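Long-range contacts in succinate-semialdehyde dehydrogenase (Synechococcus sp., PDB 4ITA), which probably oxidises succinic semialdehyde to succinate with a nicotinamide adenine dinucleotide cofactor, and here binds NADPH: residues A[60-71]-A[79-89]; A[27-35]-A[194-202]. One frame throughout, in Å; residues are numbered along the deposited sequence.

From the N terminus the chain first forms helix 24-41, whose residues 27-35 wait some 160 residues for their partners in contact 2, the end of helix 192-197 and the start of strand 201-207. Inside that long loop lies contact 1, a local one, in which 60-71 meets 79-89 and closes a loop of seven residues. Contact 1 is therefore enclosed by contact 2, without crossing it. Their centres stand about 31 Å apart, and their nearest atoms about 18 Å. Contact 2 ties the first long helix to the Rossmann-type part of the fold, whereas contact 1 joins the end of helix 46-62 and helix 64-75 to helix 79-103, beside helix 137-149.

Contact 1. Residues A[60-71]-A[79-89]; sequences LERDTSKFAEIM and HQSAIAEAEKS
His79 reaches over from the start of its helix and points the edge of its imidazole at the backbone of 64-71. NE2 donates to Ser65 O at 3.0 Å, nearly straight at 164° and almost in the ring plane. That carbonyl also accepts the helical bond from Glu69 N, and is thus held by two donors. With CG of His79 anti to the backbone N (chi1 -175°), the ring edge turns toward Ser65 O and Glu69 N, and Ile83 CG1 sits over the rim of one face. Beside it Ala68 CB is pressed against Ala82 CB at 3.5 Å, while Ile83 CG1 flanks the same methyl. Such small side chains let the axes of 64-71 and 79-89 approach to 8.1 Å, their directions 119° apart, in two successive helices joined by a short loop within the aldehyde dehydrogenase fold, close to the NADPH site: the side chain of Glu85 lies about 9 Å from the cofactor. Thr64 and Ile83 cross at about a right angle, methyl CG2 of the threonine against CG2 of the isoleucine, and Thr64 OG1 comes 3.3 Å from Ala86 CB. Met71, bent at chi3, turns CE in to 3.4 Å from Ala82 O and sets SD over one face of the Glu85 carboxylate, 3.6 Å from its CD. That carboxylate is fixed by other partners, OE1 in a salt bridge with Lys77 and OE2 by the backbone N of Phe136 and Trp137. At the far end Leu60 CD1 meets Ser89 CB at 3.9 Å, and Phe140 touches both side chains.

Contact 2. Residues A[27-35]-A[194-202]; sequences IDAKLAKAQ and QVIKDPRVK. With EDO (1,2-ethanediol), chain N.
Arg200 lays one face of its guanidinium over the backbone of helix 24-41, with Ala32 N 3.6 Å above the plane. It belongs to the turn leading into strand 201-207 of the Rossmann-type sheet, a type I beta turn from Asp198 to Val201 that also contains an Asx turn, Asp198 OD1 accepting from Arg200 N. The arginine, bent at chi3 (-71°), grips Asp198 side-on: NE donates to the syn lone pair of Asp198 OD1 at 2.9 Å, and NH2 to OD2 at 2.8 Å. NH2 also reaches Asp28 OD1 at 2.9 Å, meeting it from above the carboxylate plane in a less straight bond (138°). With an alanine in its place, Asp28 and Asp198, whose oxygens OD1 and OD2 stand 4.1 Å apart, would probably lose the positive charge that offsets their repulsion. The tightly packed side is largely apolar, built round Leu31, which sends CD1 against the Asp198 carboxylate and CD2 to Val201 CG2; Val154 of strand 152-156 touches both Leu31 and Val195, and Ile27 CG2 meets Val195 CG2. Toward solvent the contact is looser, and two waters bridge its polar groups. Gln194, whose NE2 also bonds to Pro24 O, lies obliquely across Ile27, and a weakly bonded ethanediol sits at its OE1. One water bridges Asp28 OD2 and Arg200 NH1; the other donates to Asp28 OD1 and Asp198 OD2 and accepts from Gln194 NE2 at 3.1 Å.

Contact 1. Residues A[60-71]-A[79-89]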
loop_
_atom_site.group_PDB
_atom_site.type_symbol
_atom_site.label_atom_id
_atom_site.label_comp_id
_atom_site.label_asym_id
_atom_site.label_seq_id
_atom_site.Cartn_x
_atom_site.Cartn_y
_atom_site.Cartn_z
ATOM N N LEU A 60 -29.263 -5.440 -9.508
ATOM C CA LEU A 60 -29.193 -6.082 -8.196
ATOM C C LEU A 60 -30.457 -5.852 -7.365
ATOM O O LEU A 60 -30.936 -6.759 -6.682
ATOM C CB LEU A 60 -27.970 -5.564 -7.435
ATOM C CG LEU A 60 -26.623 -6.091 -7.931
ATOM C CD1 LEU A 60 -25.512 -5.136 -7.537
ATOM C CD2 LEU A 60 -26.352 -7.481 -7.363
ATOM N N GLU A 61 -30.994 -4.637 -7.431
ATOM C CA GLU A 61 -32.203 -4.275 -6.686
ATOM C C GLU A 61 -33.451 -4.980 -7.201
ATOM O O GLU A 61 -34.354 -5.314 -6.428
ATOM C CB GLU A 61 -32.400 -2.755 -6.694
ATOM C CG GLU A 61 -31.379 -2.007 -5.836
ATOM C CD GLU A 61 -31.131 -0.571 -6.296
ATOM O OE1 GLU A 61 -31.764 -0.120 -7.270
ATOM O OE2 GLU A 61 -30.285 0.103 -5.680
ATOM N N ARG A 62 -33.512 -5.215 -8.507
ATOM C CA ARG A 62 -34.676 -5.870 -9.086
ATOM C C ARG A 62 -34.687 -7.375 -8.829
ATOM O O ARG A 62 -35.722 -7.949 -8.473
ATOM C CB ARG A 62 -34.742 -5.619 -10.591
ATOM C CG ARG A 62 -35.930 -6.306 -11.237
ATOM C CD ARG A 62 -35.987 -6.081 -12.729
ATOM N NE ARG A 62 -37.112 -6.813 -13.310
ATOM C CZ ARG A 62 -37.453 -6.771 -14.593
ATOM N NH1 ARG A 62 -36.762 -6.027 -15.444
ATOM N NH2 ARG A 62 -38.490 -7.476 -15.022
ATOM N N ASP A 63 -33.546 -8.024 -9.037
ATOM C CA ASP A 63 -33.492 -9.482 -9.032
ATOM C C ASP A 63 -32.799 -10.036 -7.787
ATOM O O ASP A 63 -32.150 -11.082 -7.841
ATOM C CB ASP A 63 -32.833 -10.001 -10.323
ATOM C CG ASP A 63 -33.649 -9.675 -11.579
ATOM O OD1 ASP A 63 -34.884 -9.709 -11.507
ATOM O OD2 ASP A 63 -33.049 -9.384 -12.635
ATOM N N THR A 64 -32.976 -9.348 -6.666
ATOM C CA THR A 64 -32.308 -9.703 -5.420
ATOM C C THR A 64 -32.544 -11.160 -5.010
ATOM O O THR A 64 -31.612 -11.858 -4.612
ATOM C CB THR A 64 -32.683 -8.717 -4.272
ATOM O OG1 THR A 64 -31.768 -8.853 -3.184
ATOM C CG2 THR A 64 -34.094 -8.945 -3.764
ATOM N N SER A 65 -33.776 -11.634 -5.137
ATOM C CA SER A 65 -34.112 -12.973 -4.693
ATOM C C SER A 65 -33.445 -14.032 -5.556
ATOM O O SER A 65 -32.958 -15.046 -5.051
ATOM C CB SER A 65 -35.624 -13.157 -4.706
ATOM O OG SER A 65 -35.964 -14.382 -4.093
ATOM N N LYS A 66 -33.410 -13.794 -6.862
ATOM C CA LYS A 66 -32.758 -14.711 -7.780
ATOM C C LYS A 66 -31.254 -14.804 -7.519
ATOM O O LYS A 66 -30.685 -15.896 -7.460
ATOM C CB LYS A 66 -33.012 -14.291 -9.235
ATOM C CG LYS A 66 -32.193 -15.081 -10.253
ATOM C CD LYS A 66 -32.626 -14.793 -11.690
ATOM C CE LYS A 66 -31.822 -13.663 -12.319
ATOM N NZ LYS A 66 -32.131 -13.507 -13.774
ATOM N N PHE A 67 -30.604 -13.657 -7.353
ATOM C CA PHE A 67 -29.179 -13.671 -7.070
ATOM C C PHE A 67 -28.919 -14.330 -5.724
ATOM O O PHE A 67 -27.969 -15.092 -5.573
ATOM C CB PHE A 67 -28.591 -12.263 -7.115
ATOM C CG PHE A 67 -28.675 -11.626 -8.471
ATOM C CD1 PHE A 67 -28.295 -12.330 -9.606
ATOM C CD2 PHE A 67 -29.162 -10.333 -8.611
ATOM C CE1 PHE A 67 -28.382 -11.747 -10.866
ATOM C CE2 PHE A 67 -29.258 -9.745 -9.860
ATOM C CZ PHE A 67 -28.870 -10.453 -10.991
ATOM N N ALA A 68 -29.781 -14.044 -4.755
ATOM C CA ALA A 68 -29.651 -14.650 -3.436
ATOM C C ALA A 68 -29.735 -16.171 -3.506
ATOM O O ALA A 68 -29.016 -16.871 -2.794
ATOM C CB ALA A 68 -30.709 -14.095 -2.499
ATOM N N GLU A 69 -30.601 -16.690 -4.372
ATOM C CA GLU A 69 -30.746 -18.137 -4.503
ATOM C C GLU A 69 -29.459 -18.768 -5.006
ATOM O O GLU A 69 -29.097 -19.883 -4.608
ATOM C CB GLU A 69 -31.910 -18.493 -5.433
ATOM C CG GLU A 69 -32.202 -19.983 -5.498
ATOM C CD GLU A 69 -33.444 -20.307 -6.306
ATOM O OE1 GLU A 69 -33.874 -19.453 -7.109
ATOM O OE2 GLU A 69 -33.988 -21.417 -6.133
ATOM N N ILE A 70 -28.747 -18.060 -5.880
ATOM C CA ILE A 70 -27.476 -18.579 -6.381
ATOM C C ILE A 70 -26.486 -18.686 -5.225
ATOM O O ILE A 70 -25.824 -19.716 -5.069
ATOM C CB ILE A 70 -26.874 -17.697 -7.494
ATOM C CG1 ILE A 70 -27.856 -17.537 -8.659
ATOM C CG2 ILE A 70 -25.565 -18.294 -7.992
ATOM C CD1 ILE A 70 -27.378 -16.534 -9.699
ATOM N N MET A 71 -26.397 -17.626 -4.417
ATOM C CA MET A 71 -25.494 -17.603 -3.260
ATOM C C MET A 71 -25.801 -18.747 -2.300
ATOM O O MET A 71 -24.910 -19.498 -1.897
ATOM C CB MET A 71 -25.579 -16.267 -2.507
ATOM C CG MET A 71 -25.168 -15.022 -3.312
ATOM S SD MET A 71 -25.139 -13.483 -2.333
ATOM C CE MET A 71 -26.240 -12.436 -3.307
ATOM N N HIS A 79 -31.048 -17.638 2.573
ATOM C CA HIS A 79 -31.563 -16.873 1.450
ATOM C C HIS A 79 -31.872 -15.436 1.873
ATOM O O HIS A 79 -31.608 -14.485 1.129
ATOM C CB HIS A 79 -32.807 -17.557 0.884
ATOM C CG HIS A 79 -33.343 -16.916 -0.356
ATOM N ND1 HIS A 79 -34.588 -16.334 -0.409
ATOM C CD2 HIS A 79 -32.801 -16.768 -1.588
ATOM C CE1 HIS A 79 -34.795 -15.852 -1.625
ATOM N NE2 HIS A 79 -33.729 -16.108 -2.359
ATOM N N GLN A 80 -32.404 -15.266 3.076
ATOM C CA GLN A 80 -32.714 -13.932 3.567
ATOM C C GLN A 80 -31.465 -13.068 3.733
ATOM O O GLN A 80 -31.473 -11.889 3.376
ATOM C CB GLN A 80 -33.524 -13.996 4.865
ATOM C CG GLN A 80 -34.920 -14.588 4.677
ATOM C CD GLN A 80 -35.750 -13.855 3.627
ATOM O OE1 GLN A 80 -36.300 -14.471 2.712
ATOM N NE2 GLN A 80 -35.850 -12.540 3.761
ATOM N N SER A 81 -30.392 -13.641 4.268
ATOM C CA SER A 81 -29.149 -12.878 4.406
ATOM C C SER A 81 -28.499 -12.635 3.040
ATOM O O SER A 81 -27.822 -11.627 2.847
ATOM C CB SER A 81 -28.164 -13.535 5.382
ATOM O OG SER A 81 -27.689 -14.779 4.915
ATOM N N ALA A 82 -28.719 -13.545 2.092
ATOM C CA ALA A 82 -28.216 -13.359 0.729
ATOM C C ALA A 82 -28.968 -12.242 -0.003
ATOM O O ALA A 82 -28.379 -11.518 -0.809
ATOM C CB ALA A 82 -28.254 -14.668 -0.059
ATOM N N ILE A 83 -30.257 -12.085 0.293
ATOM C CA ILE A 83 -31.015 -10.956 -0.223
ATOM C C ILE A 83 -30.394 -9.668 0.306
ATOM O O ILE A 83 -30.139 -8.737 -0.457
ATOM C CB ILE A 83 -32.517 -11.057 0.157
ATOM C CG1 ILE A 83 -33.200 -12.129 -0.694
ATOM C CG2 ILE A 83 -33.216 -9.714 -0.025
ATOM C CD1 ILE A 83 -34.598 -12.494 -0.223
ATOM N N ALA A 84 -30.110 -9.622 1.606
ATOM C CA ALA A 84 -29.458 -8.453 2.181
ATOM C C ALA A 84 -28.098 -8.203 1.530
ATOM O O ALA A 84 -27.712 -7.051 1.303
ATOM C CB ALA A 84 -29.321 -8.590 3.705
ATOM N N GLU A 85 -27.372 -9.274 1.216
ATOM C CA GLU A 85 -26.065 -9.122 0.582
ATOM C C GLU A 85 -26.187 -8.502 -0.818
ATOM O O GLU A 85 -25.380 -7.645 -1.205
ATOM C CB GLU A 85 -25.307 -10.451 0.532
ATOM C CG GLU A 85 -23.949 -10.275 -0.113
ATOM C CD GLU A 85 -23.078 -11.508 -0.103
ATOM O OE1 GLU A 85 -23.357 -12.481 0.636
ATOM O OE2 GLU A 85 -22.079 -11.490 -0.844
ATOM N N ALA A 86 -27.188 -8.931 -1.579
ATOM C CA ALA A 86 -27.430 -8.349 -2.896
ATOM C C ALA A 86 -27.799 -6.869 -2.766
ATOM O O ALA A 86 -27.357 -6.025 -3.553
ATOM C CB ALA A 86 -28.526 -9.109 -3.629
ATOM N N GLU A 87 -28.597 -6.542 -1.755
ATOM C CA GLU A 87 -28.968 -5.156 -1.509
ATOM C C GLU A 87 -27.759 -4.298 -1.149
ATOM O O GLU A 87 -27.624 -3.164 -1.620
ATOM C CB GLU A 87 -30.018 -5.087 -0.394
ATOM C CG GLU A 87 -31.378 -5.639 -0.794
ATOM C CD GLU A 87 -32.343 -5.751 0.377
ATOM O OE1 GLU A 87 -33.550 -5.953 0.125
ATOM O OE2 GLU A 87 -31.895 -5.650 1.537
ATOM N N LYS A 88 -26.868 -4.837 -0.323
ATOM C CA LYS A 88 -25.685 -4.086 0.072
ATOM C C LYS A 88 -24.731 -3.906 -1.113
ATOM O O LYS A 88 -24.056 -2.875 -1.226
ATOM C CB LYS A 88 -24.992 -4.785 1.236
ATOM C CG LYS A 88 -24.024 -3.916 2.010
ATOM C CD LYS A 88 -23.472 -4.684 3.191
ATOM C CE LYS A 88 -22.516 -3.838 3.999
ATOM N NZ LYS A 88 -22.186 -4.517 5.279
ATOM N N SER A 89 -24.686 -4.906 -1.993
ATOM C CA SER A 89 -23.933 -4.815 -3.244
ATOM C C SER A 89 -24.428 -3.646 -4.103
ATOM O O SER A 89 -23.626 -2.880 -4.653
ATOM C CB SER A 89 -24.021 -6.134 -4.019
ATOM O OG SER A 89 -23.400 -7.191 -3.295
#

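Contact 2. Residues A[27-35]-A[194-202]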
loop_
_atom_site.group_PDB
_atom_site.type_symbol
_atom_site.label_atom_id
_atom_site.label_comp_id
_atom_site.label_asym_id
_atom_site.label_seq_id
_atom_site.Cartn_x
_atom_site.Cartn_y
_atom_site.Cartn_z
ATOM N N ILE A 27 -6.223 -17.469 -20.315
ATOM C CA ILE A 27 -5.973 -16.389 -19.364
ATOM C C ILE A 27 -5.253 -15.240 -20.067
ATOM O O ILE A 27 -5.637 -14.073 -19.926
ATOM C CB ILE A 27 -5.145 -16.878 -18.162
ATOM C CG1 ILE A 27 -5.962 -17.857 -17.322
ATOM C CG2 ILE A 27 -4.680 -15.704 -17.301
ATOM C CD1 ILE A 27 -5.137 -18.596 -16.292
ATOM N N ASP A 28 -4.230 -15.572 -20.845
ATOM C CA ASP A 28 -3.486 -14.577 -21.603
ATOM C C ASP A 28 -4.394 -13.771 -22.530
ATOM O O ASP A 28 -4.268 -12.549 -22.616
ATOM C CB ASP A 28 -2.372 -15.251 -22.406
ATOM C CG ASP A 28 -1.490 -14.254 -23.109
ATOM O OD1 ASP A 28 -0.620 -13.669 -22.434
ATOM O OD2 ASP A 28 -1.674 -14.052 -24.331
ATOM N N ALA A 29 -5.316 -14.453 -23.204
ATOM C CA ALA A 29 -6.239 -13.779 -24.109
ATOM C C ALA A 29 -7.132 -12.812 -23.349
ATOM O O ALA A 29 -7.415 -11.714 -23.836
ATOM C CB ALA A 29 -7.075 -14.796 -24.859
ATOM N N LYS A 30 -7.591 -13.219 -22.171
ATOM C CA LYS A 30 -8.411 -12.325 -21.358
ATOM C C LYS A 30 -7.635 -11.100 -20.894
ATOM O O LYS A 30 -8.183 -10.004 -20.854
ATOM C CB LYS A 30 -9.056 -13.080 -20.197
ATOM C CG LYS A 30 -10.096 -14.087 -20.697
ATOM C CD LYS A 30 -11.127 -14.429 -19.653
ATOM C CE LYS A 30 -12.117 -15.459 -20.176
ATOM N NZ LYS A 30 -13.401 -14.841 -20.627
ATOM N N LEU A 31 -6.362 -11.272 -20.562
ATOM C CA LEU A 31 -5.524 -10.135 -20.183
ATOM C C LEU A 31 -5.250 -9.203 -21.363
ATOM O O LEU A 31 -5.266 -7.982 -21.205
ATOM C CB LEU A 31 -4.227 -10.611 -19.514
ATOM C CG LEU A 31 -4.468 -11.388 -18.215
ATOM C CD1 LEU A 31 -3.157 -11.904 -17.640
ATOM C CD2 LEU A 31 -5.195 -10.532 -17.184
ATOM N N ALA A 32 -5.035 -9.763 -22.550
ATOM C CA ALA A 32 -4.884 -8.938 -23.746
ATOM C C ALA A 32 -6.146 -8.114 -23.989
ATOM O O ALA A 32 -6.064 -6.929 -24.310
ATOM C CB ALA A 32 -4.583 -9.804 -24.959
ATOM N N LYS A 33 -7.310 -8.738 -23.836
ATOM C CA LYS A 33 -8.563 -8.019 -24.046
ATOM C C LYS A 33 -8.776 -6.951 -22.980
ATOM O O LYS A 33 -9.247 -5.855 -23.283
ATOM C CB LYS A 33 -9.759 -8.975 -24.111
ATOM C CG LYS A 33 -11.055 -8.264 -24.509
ATOM C CD LYS A 33 -12.179 -9.221 -24.850
ATOM C CE LYS A 33 -12.707 -9.929 -23.629
ATOM N NZ LYS A 33 -13.733 -10.944 -24.035
ATOM N N ALA A 34 -8.421 -7.261 -21.736
ATOM C CA ALA A 34 -8.516 -6.272 -20.661
ATOM C C ALA A 34 -7.645 -5.056 -20.939
ATOM O O ALA A 34 -8.050 -3.918 -20.693
ATOM C CB ALA A 34 -8.122 -6.897 -19.338
ATOM N N GLN A 35 -6.445 -5.286 -21.455
ATOM C CA GLN A 35 -5.551 -4.190 -21.774
ATOM C C GLN A 35 -6.121 -3.299 -22.873
ATOM O O GLN A 35 -6.100 -2.066 -22.764
ATOM C CB GLN A 35 -4.168 -4.714 -22.161
ATOM C CG GLN A 35 -3.190 -3.609 -22.490
ATOM C CD GLN A 35 -2.960 -2.689 -21.307
ATOM O OE1 GLN A 35 -3.075 -3.104 -20.149
ATOM N NE2 GLN A 35 -2.641 -1.426 -21.588
ATOM N N GLN A 194 0.433 -16.670 -12.725
ATOM C CA GLN A 194 0.528 -16.167 -14.097
ATOM C C GLN A 194 -0.059 -14.764 -14.215
ATOM O O GLN A 194 0.506 -13.889 -14.873
ATOM C CB GLN A 194 -0.211 -17.089 -15.067
ATOM C CG GLN A 194 -0.228 -16.558 -16.497
ATOM C CD GLN A 194 -1.101 -17.369 -17.425
ATOM O OE1 GLN A 194 -1.570 -18.447 -17.070
ATOM N NE2 GLN A 194 -1.342 -16.841 -18.619
ATOM N N VAL A 195 -1.198 -14.548 -13.566
ATOM C CA VAL A 195 -1.865 -13.255 -13.637
ATOM C C VAL A 195 -1.018 -12.163 -12.970
ATOM O O VAL A 195 -0.774 -11.109 -13.556
ATOM C CB VAL A 195 -3.268 -13.323 -13.037
ATOM C CG1 VAL A 195 -3.978 -11.992 -13.234
ATOM C CG2 VAL A 195 -4.071 -14.428 -13.711
ATOM N N ILE A 196 -0.545 -12.425 -11.756
ATOM C CA ILE A 196 0.289 -11.450 -11.048
ATOM C C ILE A 196 1.565 -11.104 -11.818
ATOM O O ILE A 196 2.020 -9.952 -11.808
ATOM C CB ILE A 196 0.675 -11.967 -9.642
ATOM C CG1 ILE A 196 -0.570 -12.157 -8.779
ATOM C CG2 ILE A 196 1.681 -11.025 -8.962
ATOM C CD1 ILE A 196 -0.314 -12.931 -7.507
ATOM N N LYS A 197 2.140 -12.101 -12.491
ATOM C CA LYS A 197 3.390 -11.899 -13.220
ATOM C C LYS A 197 3.199 -11.283 -14.600
ATOM O O LYS A 197 4.180 -10.911 -15.253
ATOM C CB LYS A 197 4.160 -13.220 -13.357
ATOM C CG LYS A 197 4.839 -13.640 -12.068
ATOM C CD LYS A 197 5.635 -14.919 -12.239
ATOM C CE LYS A 197 6.536 -15.151 -11.043
ATOM N NZ LYS A 197 7.262 -16.447 -11.157
ATOM N N ASP A 198 1.956 -11.165 -15.061
ATOM C CA ASP A 198 1.722 -10.609 -16.390
ATOM C C ASP A 198 2.004 -9.111 -16.365
ATOM O O ASP A 198 1.523 -8.407 -15.483
ATOM C CB ASP A 198 0.292 -10.868 -16.840
ATOM C CG ASP A 198 0.072 -10.482 -18.288
ATOM O OD1 ASP A 198 -0.138 -9.285 -18.564
ATOM O OD2 ASP A 198 0.134 -11.382 -19.152
ATOM N N PRO A 199 2.787 -8.614 -17.336
ATOM C CA PRO A 199 3.179 -7.198 -17.288
ATOM C C PRO A 199 2.008 -6.222 -17.399
ATOM O O PRO A 199 2.136 -5.075 -16.969
ATOM C CB PRO A 199 4.116 -7.046 -18.492
ATOM C CG PRO A 199 3.851 -8.235 -19.357
ATOM C CD PRO A 199 3.452 -9.339 -18.431
ATOM N N ARG A 200 0.879 -6.662 -17.940
ATOM C CA ARG A 200 -0.282 -5.788 -18.079
ATOM C C ARG A 200 -1.063 -5.629 -16.773
ATOM O O ARG A 200 -1.834 -4.679 -16.605
ATOM C CB ARG A 200 -1.199 -6.309 -19.189
ATOM C CG ARG A 200 -0.514 -6.317 -20.558
ATOM C CD ARG A 200 -1.222 -7.227 -21.549
ATOM N NE ARG A 200 -1.024 -8.635 -21.211
ATOM C CZ ARG A 200 -1.165 -9.632 -22.076
ATOM N NH1 ARG A 200 -1.491 -9.382 -23.336
ATOM N NH2 ARG A 200 -0.968 -10.881 -21.683
ATOM N N VAL A 201 -0.877 -6.562 -15.850
ATOM C CA VAL A 201 -1.559 -6.505 -14.566
ATOM C C VAL A 201 -0.769 -5.581 -13.639
ATOM O O VAL A 201 0.425 -5.781 -13.436
ATOM C CB VAL A 201 -1.727 -7.918 -13.975
ATOM C CG1 VAL A 201 -2.288 -7.858 -12.564
ATOM C CG2 VAL A 201 -2.633 -8.746 -14.877
ATOM N N LYS A 202 -1.426 -4.545 -13.109
ATOM C CA LYS A 202 -0.709 -3.462 -12.424
ATOM C C LYS A 202 -0.809 -3.482 -10.902
ATOM O O LYS A 202 -0.016 -2.831 -10.216
ATOM C CB LYS A 202 -1.164 -2.098 -12.961
ATOM C CG LYS A 202 -0.980 -1.929 -14.475
ATOM C CD LYS A 202 0.453 -2.206 -14.939
ATOM C CE LYS A 202 0.588 -1.886 -16.422
ATOM N NZ LYS A 202 1.903 -2.281 -16.991
HETATM C C1 EDO N . 1.101 -21.028 -16.217
HETATM O O1 EDO N . 1.335 -19.861 -17.004
HETATM C C2 EDO N . 2.199 -21.125 -15.164
HETATM O O2 EDO N . 2.152 -20.020 -14.243
HETATM O O HOH W 1 -1.188 -11.589 -25.172
HETATM O O HOH W 2 -0.359 -14.121 -19.634
#